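Local coordinates for phosphoserine aminotransferase (Bacillus alcalophilus, PDB 1W23), which catalyses the reversible, pyridoxal-phosphate-dependent transamination between 3-phosphohydroxypyruvate and glutamate that gives phosphoserine and 2-oxoglutarate, the second step of serine biosynthesis from 3-phosphoglycerate, at residues G100-K105 with N151-T156; Y127-D132 with H288-S293; I170-S175 with M189-A194; L296-F301 with R334-N339. One frame throughout, in Å; residues are numbered along the deposited sequence. Where two conformers were deposited one is given.

In the fold
Followed from the N terminus, the chain first meets itself in contact 1, where the start of helix 101-111 reaches the loop after strand 150-151 and closes a loop of 45 residues. Contact 2 crosses it: 127-132 lies inside that loop, but its partner 288-293 comes far later, so that 155 residues run between them. Within this long excursion nests contact 3, a short closure of 13 residues between neighbouring parallel strands of the seven-stranded sheet. Contact 4 follows in series, pairing strands 298-302 and 333-336 of the small antiparallel sheet. Contacts 1 and 3 both touch the cofactor; contact 1 touches the other three, and contact 2 joins contact 4 through the backbones of His288 and Thr300.

Contact 1 (G100-K105 with N151-T156); sequences GSWSEK and NTIYGT. With PLP (pyridoxal-5'-phosphate), chain J.
Trp102 CG and Ile153 CG1 both stand anti to the carbonyl carbon (chi1 -68° and -71°), and with chi2 of Ile153 extended, its CD1 comes within 3.6 Å of Trp102 NE1 and within 3.8 Å of Ser101 CB. The indole spreads one face over the pyridoxal ring, with PLP C4 lying 3.5 Å above the centre of the indole plane. Thr152 OG1 grips the cofactor at a different point, hydrogen-bonded to PLP O3 at 2.6 Å and also to Ser175. Farther from the cofactor, water 1 joins the segments, accepting from Ser103 N and donating to Asn151 OD1, which is bonded to Thr99 as well. Tyr154 turns its ring edge to the helix start, CE1 lying 3.7 Å from Ser101 N. The contact adds two unlike holds to the cofactor, flat contact with an aromatic face and a hydrogen bond to its phenolic oxygen, which would probably limit its tilt and its rotation, alongside its other partners.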
loop_
_atom_site.group_PDB
_atom_site.type_symbol
_atom_site.label_atom_id
_atom_site.label_comp_id
_atom_site.label_asym_id
_atom_site.label_seq_id
_atom_site.Cartn_x
_atom_site.Cartn_y
_atom_site.Cartn_z
ATOM N N GLY A 100 4.385 -20.225 15.445
ATOM C CA GLY A 100 5.007 -20.399 14.150
ATOM C C GLY A 100 5.993 -19.303 13.871
ATOM O O GLY A 100 6.375 -18.521 14.752
ATOM N N SER A 101 6.439 -19.234 12.631
ATOM C CA SER A 101 7.419 -18.266 12.190
ATOM C C SER A 101 6.865 -16.849 12.232
ATOM O O SER A 101 7.569 -15.898 12.617
ATOM C CB SER A 101 7.880 -18.644 10.709
ATOM O OG SER A 101 8.593 -17.546 10.155
ATOM N N TRP A 102 5.598 -16.654 11.823
ATOM C CA TRP A 102 5.016 -15.322 11.902
ATOM C C TRP A 102 4.940 -14.841 13.334
ATOM O O TRP A 102 5.117 -13.623 13.581
ATOM C CB TRP A 102 3.634 -15.273 11.192
ATOM C CG TRP A 102 3.826 -15.443 9.686
ATOM C CD1 TRP A 102 3.377 -16.458 8.903
ATOM C CD2 TRP A 102 4.562 -14.563 8.829
ATOM N NE1 TRP A 102 3.764 -16.256 7.616
ATOM C CE2 TRP A 102 4.492 -15.103 7.528
ATOM C CE3 TRP A 102 5.254 -13.352 9.004
ATOM C CZ2 TRP A 102 5.103 -14.482 6.447
ATOM C CZ3 TRP A 102 5.860 -12.738 7.933
ATOM C CH2 TRP A 102 5.767 -13.320 6.669
ATOM N N SER A 103 4.706 -15.715 14.311
ATOM C CA SER A 103 4.759 -15.288 15.709
ATOM C C SER A 103 6.164 -14.771 16.075
ATOM O O SER A 103 6.327 -13.770 16.763
ATOM C CB SER A 103 4.439 -16.432 16.658
ATOM O OG SER A 103 3.205 -17.094 16.383
ATOM N N GLU A 104 7.196 -15.521 15.618
ATOM C CA GLU A 104 8.578 -15.147 15.880
ATOM C C GLU A 104 8.895 -13.764 15.284
ATOM O O GLU A 104 9.574 -12.950 15.927
ATOM C CB GLU A 104 9.543 -16.165 15.316
ATOM C CG GLU A 104 9.465 -17.502 15.985
ATOM C CD GLU A 104 10.370 -18.575 15.408
ATOM O OE1 GLU A 104 10.472 -19.669 15.978
ATOM O OE2 GLU A 104 11.019 -18.322 14.356
ATOM N N LYS A 105 8.417 -13.487 14.076
ATOM C CA LYS A 105 8.713 -12.202 13.439
ATOM C C LYS A 105 8.068 -11.079 14.214
ATOM O O LYS A 105 8.631 -9.961 14.331
ATOM C CB LYS A 105 8.297 -12.261 11.971
ATOM C CG LYS A 105 9.320 -12.909 11.031
ATOM C CD LYS A 105 8.678 -13.369 9.723
ATOM C CE LYS A 105 9.104 -12.581 8.512
ATOM N NZ LYS A 105 10.507 -12.884 8.116
ATOM N N ASN A 151 -1.270 -20.046 11.777
ATOM C CA ASN A 151 0.174 -20.068 11.567
ATOM C C ASN A 151 0.434 -20.572 10.156
ATOM O O ASN A 151 0.512 -21.776 9.871
ATOM C CB ASN A 151 0.839 -20.952 12.616
ATOM C CG ASN A 151 0.436 -20.432 13.991
ATOM O OD1 ASN A 151 0.960 -19.407 14.430
ATOM N ND2 ASN A 151 -0.472 -21.117 14.650
ATOM N N THR A 152 0.500 -19.599 9.232
ATOM C CA THR A 152 0.385 -19.850 7.787
ATOM C C THR A 152 1.420 -20.842 7.281
ATOM O O THR A 152 1.149 -21.593 6.326
ATOM C CB THR A 152 0.562 -18.484 7.044
ATOM O OG1 THR A 152 -0.064 -17.474 7.854
ATOM C CG2 THR A 152 -0.060 -18.510 5.653
ATOM N N ILE A 153 2.643 -20.777 7.832
ATOM C CA ILE A 153 3.735 -21.640 7.367
ATOM C C ILE A 153 3.637 -23.056 7.850
ATOM O O ILE A 153 4.025 -24.019 7.157
ATOM C CB ILE A 153 5.097 -20.986 7.718
ATOM C CG1 ILE A 153 5.302 -19.761 6.809
ATOM C CG2 ILE A 153 6.249 -21.977 7.632
ATOM C CD1 ILE A 153 6.363 -18.773 7.235
ATOM N N TYR A 154 3.129 -23.224 9.074
ATOM C CA TYR A 154 3.065 -24.530 9.764
ATOM C C TYR A 154 1.722 -25.215 9.634
ATOM O O TYR A 154 1.629 -26.426 9.906
ATOM C CB TYR A 154 3.472 -24.353 11.246
ATOM C CG TYR A 154 4.980 -24.130 11.314
ATOM C CD1 TYR A 154 5.515 -22.873 11.369
ATOM C CD2 TYR A 154 5.831 -25.197 11.260
ATOM C CE1 TYR A 154 6.903 -22.685 11.392
ATOM C CE2 TYR A 154 7.213 -25.017 11.295
ATOM C CZ TYR A 154 7.728 -23.750 11.371
ATOM O OH TYR A 154 9.114 -23.558 11.389
ATOM N N GLY A 155 0.665 -24.538 9.221
ATOM C CA GLY A 155 -0.634 -25.192 9.015
ATOM C C GLY A 155 -1.370 -25.529 10.290
ATOM O O GLY A 155 -2.126 -26.520 10.319
ATOM N N THR A 156 -1.222 -24.729 11.329
ATOM C CA THR A 156 -1.937 -24.890 12.587
ATOM C C THR A 156 -2.792 -23.652 12.865
ATOM O O THR A 156 -2.511 -22.565 12.338
ATOM C CB THR A 156 -0.962 -25.115 13.765
ATOM O OG1 THR A 156 -0.183 -23.924 13.864
ATOM C CG2 THR A 156 -0.085 -26.330 13.583
HETATM N N1 PLP J . 1.385 -12.734 9.455
HETATM C C2 PLP J . 0.841 -13.865 8.869
HETATM C C2A PLP J . 0.109 -14.793 9.765
HETATM C C3 PLP J . 0.986 -14.071 7.507
HETATM O O3 PLP J . 0.449 -15.131 6.947
HETATM C C4 PLP J . 1.723 -13.119 6.711
HETATM C C4A PLP J . 1.808 -13.323 5.240
HETATM C C5 PLP J . 2.246 -11.980 7.346
HETATM C C6 PLP J . 2.083 -11.831 8.714
HETATM C C5A PLP J . 3.052 -10.945 6.616
HETATM O O4P PLP J . 2.126 -10.057 5.887
HETATM P P PLP J . 2.743 -8.881 4.937
HETATM O O1P PLP J . 3.537 -9.568 3.869
HETATM O O2P PLP J . 3.609 -8.004 5.827
HETATM O O3P PLP J . 1.474 -8.178 4.481
HETATM O O HOH W 1 3.132 -17.921 13.295
#

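Contact 2 (Y127-D132 with H288-S293); sequences YQSIPD and HAEKGS
The imidazole of His288 has Gln128 CG over one face, a CH-pi contact 4.1 Å from the ring centroid, while the carbonyl oxygen of Tyr127 sits at its edge. His288 CG is anti to the backbone N (chi1 178°), which sends NE2 toward that edge partner; the bond to Tyr127 O is weak, at 3.4 Å, and NE2 is held chiefly by Ser126 O. The Gln128 chain crosses the histidine at about a right angle, its amide plane turned 50° from the ring. Its NE2 is bonded to Asn125 O, and water 2 lies 2.6 Å from Gln128 OE1 and close to His288 O. Two straighter bonds tie the loops: one between backbones, Glu290 N to Gln128 O at 2.9 Å, in the carbonyl plane, and one from backbone to side chain, Ile130 N to Ser293 OG at 3.0 Å. The serine CB and OG also lie against the CA of Ser129. An alanine at Ser293 would probably leave the N-H of Ile130 without this acceptor and the extended backbone there less firmly held. On the exposed side, the extended Glu290 chain lays OE1 against Ser129 CB. Further in, the ring of Tyr154 meets those of both His288 and Tyr127, and Ile130 and Ala289 rest on strand 156-157, so these two loops fasten the region after strand 115-121 to the one between strands 286-287 and 298-302.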
loop_
_atom_site.group_PDB
_atom_site.type_symbol
_atom_site.label_atom_id
_atom_site.label_comp_id
_atom_site.label_asym_id
_atom_site.label_seq_id
_atom_site.Cartn_x
_atom_site.Cartn_y
_atom_site.Cartn_z
ATOM N N TYR A 127 6.423 -26.579 16.105
ATOM C CA TYR A 127 5.148 -25.890 15.856
ATOM C C TYR A 127 4.088 -26.817 15.242
ATOM O O TYR A 127 3.429 -26.477 14.260
ATOM C CB TYR A 127 5.387 -24.645 15.018
ATOM C CG TYR A 127 6.219 -23.551 15.669
ATOM C CD1 TYR A 127 7.350 -23.022 15.042
ATOM C CD2 TYR A 127 5.854 -23.002 16.895
ATOM C CE1 TYR A 127 8.108 -22.013 15.602
ATOM C CE2 TYR A 127 6.582 -21.950 17.458
ATOM C CZ TYR A 127 7.718 -21.460 16.808
ATOM O OH TYR A 127 8.391 -20.432 17.415
ATOM N N GLN A 128 3.924 -27.990 15.861
ATOM C CA GLN A 128 2.896 -28.935 15.402
ATOM C C GLN A 128 1.552 -28.671 16.026
ATOM O O GLN A 128 0.555 -29.295 15.628
ATOM C CB GLN A 128 3.304 -30.374 15.715
ATOM C CG GLN A 128 4.531 -30.821 14.964
ATOM C CD GLN A 128 5.002 -32.206 15.382
ATOM O OE1 GLN A 128 4.261 -33.171 15.239
ATOM N NE2 GLN A 128 6.223 -32.330 15.817
ATOM N N SER A 129 1.435 -27.807 17.025
ATOM C CA SER A 129 0.195 -27.602 17.776
ATOM C C SER A 129 0.129 -26.208 18.384
ATOM O O SER A 129 1.100 -25.480 18.508
ATOM C CB SER A 129 0.084 -28.636 18.897
ATOM O OG SER A 129 1.027 -28.445 19.919
ATOM N N ILE A 130 -1.092 -25.891 18.823
ATOM C CA ILE A 130 -1.313 -24.708 19.665
ATOM C C ILE A 130 -1.153 -25.102 21.104
ATOM O O ILE A 130 -1.738 -26.134 21.516
ATOM C CB ILE A 130 -2.723 -24.168 19.402
ATOM C CG1 ILE A 130 -3.031 -23.945 17.896
ATOM C CG2 ILE A 130 -3.018 -22.915 20.227
ATOM C CD1 ILE A 130 -2.044 -23.048 17.177
ATOM N N PRO A 131 -0.397 -24.389 21.942
ATOM C CA PRO A 131 -0.286 -24.768 23.379
ATOM C C PRO A 131 -1.605 -24.603 24.067
ATOM O O PRO A 131 -2.465 -23.774 23.762
ATOM C CB PRO A 131 0.748 -23.778 23.913
ATOM C CG PRO A 131 0.729 -22.655 22.969
ATOM C CD PRO A 131 0.383 -23.190 21.617
ATOM N N ASP A 132 -1.818 -25.445 25.103
ATOM C CA ASP A 132 -2.921 -25.362 26.000
ATOM C C ASP A 132 -2.862 -24.013 26.715
ATOM O O ASP A 132 -1.811 -23.594 27.176
ATOM C CB ASP A 132 -2.764 -26.491 27.019
ATOM C CG ASP A 132 -2.945 -27.906 26.559
ATOM O OD1 ASP A 132 -2.599 -28.825 27.353
ATOM O OD2 ASP A 132 -3.481 -28.115 25.456
ATOM N N HIS A 288 1.785 -32.154 8.780
ATOM C CA HIS A 288 2.656 -31.570 9.811
ATOM C C HIS A 288 1.931 -31.370 11.141
ATOM O O HIS A 288 2.486 -31.611 12.216
ATOM C CB HIS A 288 3.250 -30.243 9.304
ATOM C CG HIS A 288 4.097 -29.597 10.354
ATOM N ND1 HIS A 288 5.347 -30.048 10.645
ATOM C CD2 HIS A 288 3.869 -28.570 11.234
ATOM C CE1 HIS A 288 5.889 -29.336 11.650
ATOM N NE2 HIS A 288 5.008 -28.469 12.040
ATOM N N ALA A 289 0.715 -30.845 11.055
ATOM C CA ALA A 289 -0.032 -30.468 12.263
ATOM C C ALA A 289 -0.602 -31.662 13.019
ATOM O O ALA A 289 -1.065 -32.631 12.439
ATOM C CB ALA A 289 -1.190 -29.590 11.901
ATOM N N GLU A 290 -0.594 -31.575 14.358
ATOM C CA GLU A 290 -1.381 -32.459 15.162
ATOM C C GLU A 290 -2.851 -32.288 14.789
ATOM O O GLU A 290 -3.304 -31.163 14.473
ATOM C CB GLU A 290 -1.214 -32.144 16.641
ATOM C CG GLU A 290 0.139 -32.517 17.210
ATOM C CD GLU A 290 0.190 -32.365 18.705
ATOM O OE1 GLU A 290 -0.813 -31.916 19.336
ATOM O OE2 GLU A 290 1.274 -32.662 19.296
ATOM N N LYS A 291 -3.631 -33.378 14.817
ATOM C CA LYS A 291 -5.006 -33.284 14.331
ATOM C C LYS A 291 -5.822 -32.215 15.048
ATOM O O LYS A 291 -6.620 -31.492 14.379
ATOM C CB LYS A 291 -5.693 -34.663 14.464
ATOM C CG LYS A 291 -5.278 -35.605 13.289
ATOM C CD LYS A 291 -6.054 -36.902 13.407
ATOM C CE LYS A 291 -5.508 -37.852 12.320
ATOM N NZ LYS A 291 -6.306 -39.118 12.303
ATOM N N GLY A 292 -5.634 -32.034 16.361
ATOM C CA GLY A 292 -6.422 -31.080 17.111
ATOM C C GLY A 292 -6.122 -29.633 16.807
ATOM O O GLY A 292 -6.863 -28.731 17.272
ATOM N N SER A 293 -5.040 -29.363 16.072
ATOM C CA SER A 293 -4.596 -28.011 15.719
ATOM C C SER A 293 -4.634 -27.763 14.241
ATOM O O SER A 293 -4.129 -26.745 13.783
ATOM C CB SER A 293 -3.174 -27.793 16.249
ATOM O OG SER A 293 -3.174 -27.781 17.693
HETATM O O HOH W 2 2.006 -33.739 14.057
#

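Contact 3 (I170-S175 with M189-A194); sequences IADMSS and MIYAGA. With PLP (pyridoxal-5'-phosphate), chain J.
Backbone bonds set the alignment of Ile170-Asp172 with Met189-Tyr191: Ala171 N gives to Met189 O, Tyr191 N to Ala171 O and Met173 N to Tyr191 O, the last at 2.8 Å. CA-H...O contacts from Ile170 and Ile190 reach two of the same oxygens, Met189 O and Ala171 O respectively. Apolar packing covers both faces of the sheet. On one, Ile170 CD1 lies 3.9 Å from Met189 CB; on the other, the extended Met173 chain brings SD to 3.6 Å from Ile190 CG2. These are adjacent parallel strands in the large mixed sheet of the fold type I aminotransferases, and the cofactor lies beyond their C-terminal ends. Aromatic contact comes from Tyr191, whose ring takes the CA of Asp172 over one face, a CH-pi contact 3.9 Å from the ring centroid; ring and carboxylate planes are only 17° apart, and the hydroxyl is bonded to His146. Among the polar groups, Asp172 CG is anti to the backbone N (chi1 175°), which carries OD2 to 2.7 Å from PLP N1. Its OD1 takes two bonds from Ser174, one from N, forming an Asx turn, and one from OG on the syn lone pair. These two bonds hold the carboxylate in its orientation, while Ser174 CB packs against PLP C2 at 3.6 Å.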
loop_
_atom_site.group_PDB
_atom_site.type_symbol
_atom_site.label_atom_id
_atom_site.label_comp_id
_atom_site.label_asym_id
_atom_site.label_seq_id
_atom_site.Cartn_x
_atom_site.Cartn_y
_atom_site.Cartn_z
ATOM N N ILE A 170 -4.189 -9.396 21.599
ATOM C CA ILE A 170 -3.919 -8.869 20.243
ATOM C C ILE A 170 -3.651 -10.041 19.340
ATOM O O ILE A 170 -2.917 -10.978 19.757
ATOM C CB ILE A 170 -2.683 -7.941 20.248
ATOM C CG1 ILE A 170 -2.814 -7.037 21.453
ATOM C CG2 ILE A 170 -2.489 -7.325 18.869
ATOM C CD1 ILE A 170 -3.087 -5.611 21.269
ATOM N N ALA A 171 -4.238 -10.027 18.142
ATOM C CA ALA A 171 -4.032 -11.171 17.246
ATOM C C ALA A 171 -3.707 -10.755 15.817
ATOM O O ALA A 171 -4.400 -9.927 15.204
ATOM C CB ALA A 171 -5.312 -12.023 17.209
ATOM N N ASP A 172 -2.687 -11.406 15.286
ATOM C CA ASP A 172 -2.358 -11.409 13.864
ATOM C C ASP A 172 -3.228 -12.499 13.236
ATOM O O ASP A 172 -2.960 -13.701 13.347
ATOM C CB ASP A 172 -0.878 -11.748 13.652
ATOM C CG ASP A 172 -0.468 -11.885 12.202
ATOM O OD1 ASP A 172 -1.339 -11.722 11.286
ATOM O OD2 ASP A 172 0.729 -12.161 11.986
ATOM N N MET A 173 -4.313 -12.047 12.594
ATOM C CA MET A 173 -5.290 -12.919 11.934
ATOM C C MET A 173 -5.133 -12.881 10.423
ATOM O O MET A 173 -6.097 -13.180 9.685
ATOM C CB MET A 173 -6.742 -12.592 12.326
ATOM C CG MET A 173 -6.938 -12.701 13.877
ATOM S SD MET A 173 -8.702 -12.645 14.238
ATOM C CE MET A 173 -8.698 -13.003 16.003
ATOM N N SER A 174 -3.959 -12.537 9.919
ATOM C CA SER A 174 -3.752 -12.405 8.487
ATOM C C SER A 174 -4.297 -13.561 7.679
ATOM O O SER A 174 -4.945 -13.327 6.646
ATOM C CB SER A 174 -2.281 -12.269 8.173
ATOM O OG SER A 174 -1.725 -11.054 8.665
ATOM N N SER A 175 -4.059 -14.818 8.091
ATOM C CA SER A 175 -4.402 -15.935 7.236
ATOM C C SER A 175 -5.693 -16.652 7.613
ATOM O O SER A 175 -6.031 -17.649 6.955
ATOM C CB SER A 175 -3.212 -16.864 7.073
ATOM O OG SER A 175 -2.724 -17.275 8.342
ATOM N N MET A 189 -7.188 -5.694 19.875
ATOM C CA MET A 189 -6.833 -5.351 18.492
ATOM C C MET A 189 -6.688 -6.623 17.694
ATOM O O MET A 189 -6.102 -7.627 18.191
ATOM C CB MET A 189 -5.558 -4.515 18.494
ATOM C CG MET A 189 -5.150 -4.073 17.105
ATOM S SD MET A 189 -3.731 -2.972 17.100
ATOM C CE MET A 189 -2.679 -4.020 16.068
ATOM N N ILE A 190 -7.139 -6.602 16.467
ATOM C CA ILE A 190 -6.952 -7.648 15.453
ATOM C C ILE A 190 -6.370 -6.998 14.217
ATOM O O ILE A 190 -6.820 -5.907 13.836
ATOM C CB ILE A 190 -8.316 -8.272 15.100
ATOM C CG1 ILE A 190 -8.910 -9.025 16.282
ATOM C CG2 ILE A 190 -8.225 -9.070 13.842
ATOM C CD1 ILE A 190 -10.357 -9.318 16.127
ATOM N N TYR A 191 -5.371 -7.609 13.585
ATOM C CA TYR A 191 -4.882 -7.077 12.327
ATOM C C TYR A 191 -4.689 -8.204 11.328
ATOM O O TYR A 191 -4.469 -9.385 11.663
ATOM C CB TYR A 191 -3.597 -6.286 12.495
ATOM C CG TYR A 191 -2.421 -7.009 13.045
ATOM C CD1 TYR A 191 -1.416 -7.516 12.244
ATOM C CD2 TYR A 191 -2.231 -7.180 14.434
ATOM C CE1 TYR A 191 -0.302 -8.180 12.730
ATOM C CE2 TYR A 191 -1.115 -7.820 14.935
ATOM C CZ TYR A 191 -0.154 -8.332 14.085
ATOM O OH TYR A 191 0.996 -8.942 14.559
ATOM N N ALA A 192 -4.731 -7.824 10.034
ATOM C CA ALA A 192 -4.602 -8.796 8.968
ATOM C C ALA A 192 -4.242 -8.074 7.672
ATOM O O ALA A 192 -4.974 -7.183 7.242
ATOM C CB ALA A 192 -5.950 -9.494 8.683
ATOM N N GLY A 193 -3.154 -8.487 7.024
ATOM C CA GLY A 193 -2.982 -8.113 5.610
ATOM C C GLY A 193 -4.159 -8.631 4.828
ATOM O O GLY A 193 -4.648 -9.743 5.082
ATOM N N ALA A 194 -4.677 -7.890 3.867
ATOM C CA ALA A 194 -5.881 -8.316 3.173
ATOM C C ALA A 194 -5.671 -9.510 2.276
ATOM O O ALA A 194 -6.682 -10.206 1.998
ATOM C CB ALA A 194 -6.461 -7.185 2.355
HETATM N N1 PLP J . 1.385 -12.734 9.455
HETATM C C2 PLP J . 0.841 -13.865 8.869
HETATM C C2A PLP J . 0.109 -14.793 9.765
HETATM C C3 PLP J . 0.986 -14.071 7.507
HETATM O O3 PLP J . 0.449 -15.131 6.947
HETATM C C4 PLP J . 1.723 -13.119 6.711
HETATM C C4A PLP J . 1.808 -13.323 5.240
HETATM C C5 PLP J . 2.246 -11.980 7.346
HETATM C C6 PLP J . 2.083 -11.831 8.714
HETATM C C5A PLP J . 3.052 -10.945 6.616
HETATM O O4P PLP J . 2.126 -10.057 5.887
HETATM P P PLP J . 2.743 -8.881 4.937
HETATM O O1P PLP J . 3.537 -9.568 3.869
HETATM O O2P PLP J . 3.609 -8.004 5.827
HETATM O O3P PLP J . 1.474 -8.178 4.481
HETATM O O HOH W 3 -6.489 -11.839 4.880
#

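Contact 4 (L296-F301 with R334-N339); sequences LMNVTF and RASIYN
Asn298 and Tyr338 meet in the tightly bonded part of the contact, where one amide nitrogen, Asn298 ND2, gives two bonds: to Tyr338 OH at 3.0 Å, nearly straight at 168°, and to Ser336 OG at 2.9 Å, more bent. Both hydroxyls lie in the amide plane, which stands 81° from the tyrosine ring. The tyrosine hydroxyl is bonded to Ala9 O as well, and Asn298 OD1 takes the amide of Asn150. A leucine in place of Asn298 would probably leave the hydroxyls of Ser336 and Tyr338 without their shared donor and the amide of Asn150 without its acceptor. Beside these bonds Met297 bends at chi2 (-75°) and sets SD at the edge of the Tyr338 ring, 3.9 Å from CD2, a Met-aromatic contact. On the sheet face that carries Val299 and Ala335 the packing is apolar: Val299 CG2 touches Ile337 CD1 at 3.7 Å, with helices 259-279 and 343-359 beyond. Thr300 CG2 and Arg334 CG pack side by side at 4.0 Å. The looser side is at the partly exposed Leu296, which turns its side chain away and meets Ile337 through its carbonyl oxygen. Val299 and Ala335 form the hydrogen-bonded antiparallel pair, flanked by non-hydrogen-bonded pairs. This is the small antiparallel sheet of the C-terminal domain in fold type I aminotransferases, here with Tyr338 reaching from its end to Lys196 and Thr152 at the cofactor site.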
loop_
_atom_site.group_PDB
_atom_site.type_symbol
_atom_site.label_atom_id
_atom_site.label_comp_id
_atom_site.label_asym_id
_atom_site.label_seq_id
_atom_site.Cartn_x
_atom_site.Cartn_y
_atom_site.Cartn_z
ATOM N N LEU A 296 -7.755 -24.845 8.906
ATOM C CA LEU A 296 -8.726 -24.856 7.816
ATOM C C LEU A 296 -8.283 -24.043 6.622
ATOM O O LEU A 296 -8.952 -24.078 5.587
ATOM C CB LEU A 296 -10.087 -24.376 8.341
ATOM C CG LEU A 296 -10.702 -25.285 9.402
ATOM C CD1 LEU A 296 -11.941 -24.611 9.984
ATOM C CD2 LEU A 296 -11.048 -26.655 8.839
ATOM N N MET A 297 -7.198 -23.278 6.752
ATOM C CA MET A 297 -6.722 -22.319 5.760
ATOM C C MET A 297 -5.443 -22.749 5.015
ATOM O O MET A 297 -5.304 -22.433 3.835
ATOM C CB MET A 297 -6.472 -20.966 6.461
ATOM C CG MET A 297 -7.724 -20.316 7.000
ATOM S SD MET A 297 -8.816 -19.538 5.778
ATOM C CE MET A 297 -10.102 -20.768 5.510
ATOM N N ASN A 298 -4.520 -23.435 5.718
ATOM C CA ASN A 298 -3.273 -23.870 5.124
ATOM C C ASN A 298 -3.002 -25.304 5.544
ATOM O O ASN A 298 -2.819 -25.563 6.706
ATOM C CB ASN A 298 -2.076 -22.987 5.531
ATOM C CG ASN A 298 -2.320 -21.517 5.266
ATOM O OD1 ASN A 298 -2.737 -20.795 6.194
ATOM N ND2 ASN A 298 -2.025 -21.013 4.072
ATOM N N VAL A 299 -3.009 -26.232 4.565
ATOM C CA VAL A 299 -2.819 -27.657 4.845
ATOM C C VAL A 299 -1.393 -28.034 4.487
ATOM O O VAL A 299 -0.999 -28.021 3.307
ATOM C CB VAL A 299 -3.827 -28.517 4.061
ATOM C CG1 VAL A 299 -3.585 -29.979 4.387
ATOM C CG2 VAL A 299 -5.263 -28.111 4.318
ATOM N N THR A 300 -0.609 -28.365 5.505
ATOM C CA THR A 300 0.821 -28.641 5.331
ATOM C C THR A 300 1.099 -30.135 5.428
ATOM O O THR A 300 0.605 -30.833 6.345
ATOM C CB THR A 300 1.638 -27.835 6.351
ATOM O OG1 THR A 300 1.126 -28.121 7.649
ATOM C CG2 THR A 300 1.579 -26.342 6.052
ATOM N N PHE A 301 1.902 -30.675 4.493
ATOM C CA PHE A 301 2.141 -32.113 4.503
ATOM C C PHE A 301 3.434 -32.413 3.726
ATOM O O PHE A 301 3.925 -31.617 2.948
ATOM C CB PHE A 301 0.989 -32.917 3.931
ATOM C CG PHE A 301 0.603 -32.600 2.501
ATOM C CD1 PHE A 301 1.091 -33.408 1.461
ATOM C CD2 PHE A 301 -0.207 -31.541 2.161
ATOM C CE1 PHE A 301 0.764 -33.159 0.135
ATOM C CE2 PHE A 301 -0.562 -31.323 0.823
ATOM C CZ PHE A 301 -0.071 -32.140 -0.166
ATOM N N ARG A 334 2.217 -27.289 0.767
ATOM C CA ARG A 334 1.242 -26.458 1.475
ATOM C C ARG A 334 0.123 -26.141 0.506
ATOM O O ARG A 334 0.327 -25.467 -0.485
ATOM C CB ARG A 334 1.863 -25.161 1.989
ATOM C CG ARG A 334 0.857 -24.268 2.699
ATOM C CD ARG A 334 1.511 -23.088 3.404
ATOM N NE ARG A 334 2.314 -22.273 2.487
ATOM C CZ ARG A 334 2.849 -21.109 2.836
ATOM N NH1 ARG A 334 2.673 -20.606 4.041
ATOM N NH2 ARG A 334 3.602 -20.452 1.916
ATOM N N ALA A 335 -1.086 -26.654 0.815
ATOM C CA ALA A 335 -2.283 -26.341 0.040
ATOM C C ALA A 335 -3.025 -25.205 0.779
ATOM O O ALA A 335 -3.611 -25.453 1.852
ATOM C CB ALA A 335 -3.193 -27.561 -0.114
ATOM N N SER A 336 -2.969 -23.989 0.257
ATOM C CA SER A 336 -3.673 -22.855 0.857
ATOM C C SER A 336 -5.076 -22.820 0.275
ATOM O O SER A 336 -5.266 -22.815 -0.933
ATOM C CB SER A 336 -2.910 -21.573 0.626
ATOM O OG SER A 336 -1.634 -21.605 1.254
ATOM N N ILE A 337 -6.056 -22.874 1.189
ATOM C CA ILE A 337 -7.467 -23.066 0.903
ATOM C C ILE A 337 -8.313 -21.992 1.587
ATOM O O ILE A 337 -9.277 -22.226 2.280
ATOM C CB ILE A 337 -7.907 -24.513 1.259
ATOM C CG1 ILE A 337 -7.532 -24.921 2.681
ATOM C CG2 ILE A 337 -7.358 -25.483 0.236
ATOM C CD1 ILE A 337 -8.187 -26.234 3.120
ATOM N N TYR A 338 -7.904 -20.735 1.366
ATOM C CA TYR A 338 -8.614 -19.569 1.841
ATOM C C TYR A 338 -10.026 -19.521 1.310
ATOM O O TYR A 338 -10.407 -20.307 0.428
ATOM C CB TYR A 338 -7.827 -18.324 1.401
ATOM C CG TYR A 338 -6.391 -18.307 1.886
ATOM C CD1 TYR A 338 -5.348 -18.108 0.997
ATOM C CD2 TYR A 338 -6.038 -18.472 3.198
ATOM C CE1 TYR A 338 -4.048 -18.073 1.396
ATOM C CE2 TYR A 338 -4.740 -18.424 3.627
ATOM C CZ TYR A 338 -3.731 -18.209 2.723
ATOM O OH TYR A 338 -2.416 -18.199 3.185
ATOM N N ASN A 339 -10.816 -18.573 1.792
ATOM C CA ASN A 339 -12.261 -18.522 1.504
ATOM C C ASN A 339 -12.595 -18.718 0.017
ATOM O O ASN A 339 -13.538 -19.450 -0.291
ATOM C CB ASN A 339 -12.788 -17.149 1.883
ATOM C CG ASN A 339 -12.952 -16.887 3.372
ATOM O OD1 ASN A 339 -12.805 -17.778 4.203
ATOM N ND2 ASN A 339 -13.286 -15.640 3.720
#